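Local coordinates for protein metallopeptidase containing co-catalytic metalloactive site (Shewanella denitrificans OS217, PDB 3B2Y) that probably acts as a metal-dependent carboxypeptidase or related hydrolase of the M14 family, with a nickel ion bound in its zinc-type active site, at residues Glu79-Trp84 against Glu251-Arg256; Cys169-Leu174 against Ser245-Gln250. All blocks are in the same frame, centred on the assembly; numbering follows the deposited sequence.

Contact 1: residues Glu79-Trp84 against Glu251-Arg256; sequences EAAGPW and EDFDRR. With NI (nickel (II) ion), chain C.
At the edge of the M14 metal site, the first turn of helix 81-92 packs on that of helix 253-271, and A81 and F253 form most of the seam. A81 CB lies 3.5 Å from R256 CB, the tightest approach between the segments. F253 has CG anti to its backbone N (chi1 -174°), which carries the ring toward the turn at A80 and A81; its CE1 comes within 3.6 Å of A81 N. The far end of the ring meets W84 in an offset edge-to-face pair: F253 CZ is 3.8 Å from W84 CD1, with the planes at 75°. The edge of the F253 ring meets one face of the R256 guanidinium: F253 CD1 is 3.3 Å above that plane, toward the rim, and R256 NH1 lies in the ring plane. R256 NH1 donates to E251 O (2.9 Å), which lies nearly in the guanidinium plane and helps fix the group's rotation. R256 NE salt-bridges E171. E79, in the same segment as A81, chelates the nickel through OE1 (2.1 Å) and OE2 (2.2 Å), alongside H76 and H170. Loop residue S22 touches A80 and F253 and accepts from W84 NE1, while V257 and N260 of helix 253-271 pack on W84 and A81.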
loop_
_atom_site.group_PDB
_atom_site.type_symbol
_atom_site.label_atom_id
_atom_site.label_comp_id
_atom_site.label_asym_id
_atom_site.label_seq_id
_atom_site.Cartn_x
_atom_site.Cartn_y
_atom_site.Cartn_z
ATOM N N GLU A 79 -8.072 3.892 -5.808
ATOM C CA GLU A 79 -7.834 3.535 -4.396
ATOM C C GLU A 79 -7.021 4.607 -3.667
ATOM O O GLU A 79 -6.003 4.330 -3.063
ATOM C CB GLU A 79 -7.141 2.164 -4.354
ATOM C CG GLU A 79 -8.066 1.108 -4.963
ATOM C CD GLU A 79 -7.476 -0.313 -5.056
ATOM O OE1 GLU A 79 -6.407 -0.542 -4.468
ATOM O OE2 GLU A 79 -8.088 -1.148 -5.813
ATOM N N ALA A 80 -7.499 5.854 -3.753
ATOM C CA ALA A 80 -6.727 7.054 -3.386
ATOM C C ALA A 80 -6.448 7.223 -1.879
ATOM O O ALA A 80 -5.470 7.909 -1.471
ATOM C CB ALA A 80 -7.392 8.329 -3.980
ATOM N N ALA A 81 -7.242 6.565 -1.037
ATOM C CA ALA A 81 -7.011 6.591 0.404
ATOM C C ALA A 81 -5.698 5.972 0.844
ATOM O O ALA A 81 -5.194 6.254 1.944
ATOM C CB ALA A 81 -8.198 5.894 1.201
ATOM N N GLY A 82 -5.141 5.096 0.014
ATOM C CA GLY A 82 -3.827 4.544 0.317
ATOM C C GLY A 82 -2.698 5.589 0.334
ATOM O O GLY A 82 -2.064 5.818 1.356
ATOM N N PRO A 83 -2.416 6.207 -0.818
ATOM C CA PRO A 83 -1.311 7.156 -0.855
ATOM C C PRO A 83 -1.552 8.334 0.110
ATOM O O PRO A 83 -0.629 8.734 0.825
ATOM C CB PRO A 83 -1.263 7.580 -2.314
ATOM C CG PRO A 83 -1.930 6.475 -3.012
ATOM C CD PRO A 83 -3.023 6.055 -2.142
ATOM N N TRP A 84 -2.798 8.832 0.209
ATOM C CA TRP A 84 -3.075 9.897 1.193
ATOM C C TRP A 84 -2.974 9.373 2.658
ATOM O O TRP A 84 -2.562 10.119 3.544
ATOM C CB TRP A 84 -4.420 10.614 0.959
ATOM C CG TRP A 84 -4.477 11.391 -0.315
ATOM C CD1 TRP A 84 -5.061 11.011 -1.444
ATOM C CD2 TRP A 84 -3.908 12.673 -0.550
ATOM N NE1 TRP A 84 -4.930 11.978 -2.409
ATOM C CE2 TRP A 84 -4.225 13.027 -1.877
ATOM C CE3 TRP A 84 -3.157 13.568 0.233
ATOM C CZ2 TRP A 84 -3.763 14.185 -2.450
ATOM C CZ3 TRP A 84 -2.728 14.755 -0.329
ATOM C CH2 TRP A 84 -3.068 15.075 -1.655
ATOM N N GLU A 251 -17.256 4.364 1.751
ATOM C CA GLU A 251 -17.264 5.024 3.029
ATOM C C GLU A 251 -16.536 6.379 2.946
ATOM O O GLU A 251 -16.060 6.763 1.883
ATOM C CB GLU A 251 -16.663 4.088 4.096
ATOM C CG GLU A 251 -17.726 3.184 4.748
ATOM C CD GLU A 251 -18.659 3.949 5.715
ATOM O OE1 GLU A 251 -19.397 4.855 5.272
ATOM O OE2 GLU A 251 -18.653 3.649 6.934
ATOM N N ASP A 252 -16.560 7.130 4.051
ATOM C CA ASP A 252 -16.016 8.484 4.113
ATOM C C ASP A 252 -14.483 8.501 3.851
ATOM O O ASP A 252 -13.738 7.763 4.475
ATOM C CB ASP A 252 -16.356 9.125 5.478
ATOM C CG ASP A 252 -15.703 10.487 5.668
ATOM O OD1 ASP A 252 -16.276 11.498 5.211
ATOM O OD2 ASP A 252 -14.602 10.555 6.270
ATOM N N PHE A 253 -14.061 9.368 2.939
ATOM C CA PHE A 253 -12.696 9.384 2.476
ATOM C C PHE A 253 -11.738 9.624 3.611
ATOM O O PHE A 253 -10.771 8.918 3.755
ATOM C CB PHE A 253 -12.496 10.454 1.384
ATOM C CG PHE A 253 -11.134 10.419 0.762
ATOM C CD1 PHE A 253 -10.779 9.396 -0.101
ATOM C CD2 PHE A 253 -10.170 11.353 1.114
ATOM C CE1 PHE A 253 -9.521 9.341 -0.654
ATOM C CE2 PHE A 253 -8.894 11.300 0.561
ATOM C CZ PHE A 253 -8.564 10.298 -0.303
ATOM N N ASP A 254 -12.015 10.629 4.424
ATOM C CA ASP A 254 -11.082 10.957 5.505
ATOM C C ASP A 254 -10.999 9.850 6.572
ATOM O O ASP A 254 -9.931 9.597 7.129
ATOM C CB ASP A 254 -11.385 12.348 6.067
ATOM C CG ASP A 254 -10.866 13.489 5.138
ATOM O OD1 ASP A 254 -9.910 13.256 4.336
ATOM O OD2 ASP A 254 -11.424 14.617 5.207
ATOM N N ARG A 255 -12.093 9.145 6.796
ATOM C CA ARG A 255 -12.038 7.951 7.624
ATOM C C ARG A 255 -11.187 6.841 6.984
ATOM O O ARG A 255 -10.565 6.030 7.683
ATOM C CB ARG A 255 -13.453 7.420 7.859
ATOM C CG ARG A 255 -13.603 6.547 9.067
ATOM C CD ARG A 255 -15.055 6.487 9.552
ATOM N NE ARG A 255 -15.161 5.589 10.700
ATOM C CZ ARG A 255 -14.803 5.908 11.941
ATOM N NH1 ARG A 255 -14.315 7.109 12.230
ATOM N NH2 ARG A 255 -14.927 5.009 12.907
ATOM N N ARG A 256 -11.196 6.755 5.660
ATOM C CA ARG A 256 -10.381 5.738 4.989
ATOM C C ARG A 256 -8.924 6.078 5.098
ATOM O O ARG A 256 -8.134 5.191 5.327
ATOM C CB ARG A 256 -10.757 5.591 3.505
ATOM C CG ARG A 256 -12.045 4.734 3.289
ATOM C CD ARG A 256 -12.934 5.330 2.218
ATOM N NE ARG A 256 -12.218 5.475 0.966
ATOM C CZ ARG A 256 -12.644 6.211 -0.058
ATOM N NH1 ARG A 256 -13.809 6.823 0.006
ATOM N NH2 ARG A 256 -11.895 6.386 -1.122
HETATM NI NI NI C . -6.360 -2.439 -5.344
HETATM O O HOH W 1 -8.104 -3.402 -4.192
HETATM O O HOH W 2 -6.841 -4.126 -5.804
#

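Contact 2: residues Cys169-Leu174 against Ser245-Gln250; sequences CHEDVL and SETPGQ. With NI (nickel (II) ion), chain C.
The side chains of E171 and T247 cross obliquely where parallel strands 165-172 and 242-248 adjoin in the central mixed sheet of the M14 fold. Followed outward, E171 CB lies 3.3 Å from T247 O and CG equally close to T247 OG1; E171 CD is 3.5 Å from T247 OG1, and beyond it OE1 accepts from T247 OG1 (2.9 Å), on the anti side and 26° out of the carboxylate plane. OE1 also pairs with R256 and OE2 accepts from A81 N, so both oxygens of this buried acid are engaged. The parallel register rests on H170 N to S245 O, T247 N to H170 O and D172 N to T247 O, and G249 N to D172 O carries it past the strand ends. There Q250, bent at chi2 (-54°), brings NE2 to V173 O (2.9 Å, 169° at the hydrogen), with that oxygen in its amide plane. H170 and E246 point to the other face. H170 ND1 binds the nickel at 2.2 Å, and E246, the predicted proton donor/acceptor, bends back so that its OE2 lies 3.6 Å from H170 CB. Water 1, a nickel ligand, lies 2.7 Å from E171 O, and both carboxylate oxygens of E246 are within 2.9 Å of it, a place consistent with a metal-bound water next to the predicted proton donor/acceptor. Strand 179-183 flanks strand 242-248 beyond E246, which touches Y179 and Y181, while helices 253-271 and 191-201 cover the face of C169, S245 and T247.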
loop_
_atom_site.group_PDB
_atom_site.type_symbol
_atom_site.label_atom_id
_atom_site.label_comp_id
_atom_site.label_asym_id
_atom_site.label_seq_id
_atom_site.Cartn_x
_atom_site.Cartn_y
_atom_site.Cartn_z
ATOM N N CYS A 169 -1.393 -1.066 0.779
ATOM C CA CYS A 169 -2.618 -0.420 1.201
ATOM C C CYS A 169 -3.479 -0.176 -0.002
ATOM O O CYS A 169 -3.238 0.775 -0.770
ATOM C CB CYS A 169 -2.273 0.901 1.876
ATOM S SG CYS A 169 -1.522 0.489 3.519
ATOM N N HIS A 170 -4.450 -1.051 -0.154
ATOM C CA HIS A 170 -5.482 -0.969 -1.153
ATOM C C HIS A 170 -6.884 -0.556 -0.660
ATOM O O HIS A 170 -7.181 -0.402 0.539
ATOM C CB HIS A 170 -5.598 -2.340 -1.860
ATOM C CG HIS A 170 -4.421 -2.668 -2.751
ATOM N ND1 HIS A 170 -4.526 -2.823 -4.124
ATOM C CD2 HIS A 170 -3.130 -2.920 -2.444
ATOM C CE1 HIS A 170 -3.330 -3.098 -4.621
ATOM N NE2 HIS A 170 -2.469 -3.182 -3.623
ATOM N N GLU A 171 -7.778 -0.416 -1.615
ATOM C CA GLU A 171 -9.162 -0.212 -1.287
ATOM C C GLU A 171 -10.017 -1.055 -2.199
ATOM O O GLU A 171 -9.653 -1.351 -3.335
ATOM C CB GLU A 171 -9.586 1.243 -1.451
ATOM C CG GLU A 171 -8.725 2.339 -0.791
ATOM C CD GLU A 171 -9.564 3.601 -0.520
ATOM O OE1 GLU A 171 -10.302 3.590 0.501
ATOM O OE2 GLU A 171 -9.459 4.610 -1.303
ATOM N N ASP A 172 -11.182 -1.377 -1.721
ATOM C CA ASP A 172 -12.171 -2.054 -2.535
ATOM C C ASP A 172 -13.300 -1.044 -2.754
ATOM O O ASP A 172 -14.159 -0.812 -1.871
ATOM C CB ASP A 172 -12.614 -3.329 -1.861
ATOM C CG ASP A 172 -13.473 -4.212 -2.778
ATOM O OD1 ASP A 172 -14.210 -3.639 -3.608
ATOM O OD2 ASP A 172 -13.405 -5.461 -2.644
ATOM N N VAL A 173 -13.333 -0.483 -3.958
ATOM C CA VAL A 173 -14.036 0.803 -4.182
ATOM C C VAL A 173 -15.533 0.739 -3.978
ATOM O O VAL A 173 -16.159 1.722 -3.591
ATOM C CB VAL A 173 -13.693 1.415 -5.593
ATOM C CG1 VAL A 173 -14.280 0.562 -6.717
ATOM C CG2 VAL A 173 -14.198 2.837 -5.701
ATOM N N LEU A 174 -16.110 -0.415 -4.244
ATOM C CA LEU A 174 -17.540 -0.578 -4.146
ATOM C C LEU A 174 -17.992 -1.137 -2.792
ATOM O O LEU A 174 -19.200 -1.202 -2.485
ATOM C CB LEU A 174 -17.996 -1.462 -5.327
ATOM C CG LEU A 174 -17.732 -0.984 -6.743
ATOM C CD1 LEU A 174 -18.474 -1.859 -7.754
ATOM C CD2 LEU A 174 -18.082 0.498 -6.964
ATOM N N SER A 245 -4.145 -4.503 2.900
ATOM C CA SER A 245 -5.396 -4.039 3.494
ATOM C C SER A 245 -6.323 -3.557 2.393
ATOM O O SER A 245 -5.885 -3.041 1.336
ATOM C CB SER A 245 -5.148 -2.954 4.519
ATOM O OG SER A 245 -4.312 -1.954 4.007
ATOM N N GLU A 246 -7.613 -3.695 2.643
ATOM C CA GLU A 246 -8.638 -3.233 1.728
ATOM C C GLU A 246 -9.655 -2.399 2.512
ATOM O O GLU A 246 -10.552 -2.986 3.180
ATOM C CB GLU A 246 -9.358 -4.428 1.117
ATOM C CG GLU A 246 -8.502 -5.285 0.176
ATOM C CD GLU A 246 -8.357 -4.691 -1.215
ATOM O OE1 GLU A 246 -8.933 -3.611 -1.485
ATOM O OE2 GLU A 246 -7.648 -5.315 -2.041
ATOM N N THR A 247 -9.521 -1.070 2.449
ATOM C CA THR A 247 -10.564 -0.175 2.993
ATOM C C THR A 247 -11.749 -0.024 1.991
ATOM O O THR A 247 -11.570 -0.126 0.758
ATOM C CB THR A 247 -9.957 1.172 3.460
ATOM O OG1 THR A 247 -9.144 1.733 2.423
ATOM C CG2 THR A 247 -9.068 0.978 4.737
ATOM N N PRO A 248 -12.977 0.174 2.502
ATOM C CA PRO A 248 -14.179 0.279 1.673
ATOM C C PRO A 248 -14.323 1.645 1.009
ATOM O O PRO A 248 -14.398 2.664 1.714
ATOM C CB PRO A 248 -15.314 0.078 2.674
ATOM C CG PRO A 248 -14.717 0.402 4.021
ATOM C CD PRO A 248 -13.269 0.239 3.943
ATOM N N GLY A 249 -14.409 1.667 -0.315
ATOM C CA GLY A 249 -14.449 2.942 -1.044
ATOM C C GLY A 249 -15.759 3.714 -0.969
ATOM O O GLY A 249 -15.831 4.914 -1.352
ATOM N N GLN A 250 -16.809 3.027 -0.522
ATOM C CA GLN A 250 -18.123 3.641 -0.392
ATOM C C GLN A 250 -18.307 4.332 0.940
ATOM O O GLN A 250 -19.382 4.809 1.223
ATOM C CB GLN A 250 -19.225 2.589 -0.612
ATOM C CG GLN A 250 -19.262 2.134 -2.059
ATOM C CD GLN A 250 -19.390 3.309 -2.995
ATOM O OE1 GLN A 250 -20.369 4.068 -2.917
ATOM N NE2 GLN A 250 -18.383 3.504 -3.860
HETATM NI NI NI C . -6.360 -2.439 -5.344
HETATM O O HOH W 3 -5.963 -0.349 2.929
HETATM O O HOH W 1 -8.104 -3.402 -4.192
HETATM O O HOH W 2 -6.841 -4.126 -5.804
#

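How the contacts relate
Both contacts are buried and meet at the nickel site, but they join different elements. Contact 1 packs two helix starts through alanine, aromatic and aliphatic parts of side chains, including the CB of R256; contact 2 pairs two sheet strands chiefly by backbone hydrogen bonds, and buries 529 Å² against 212 Å². Only contact 2 reaches exposed residues, L174 and Q250 at its loop end. They share the metal: contact 1 supplies a carboxylate ligand and contact 2 an imidazole, with both nickel waters common to the two. Their centres lie about 8 Å apart, and strand 242-248 leads through residues 249-252 into helix 253-271. E171 of contact 2 joins the sheet to both helix starts of contact 1, its bond to A81 being a probable one.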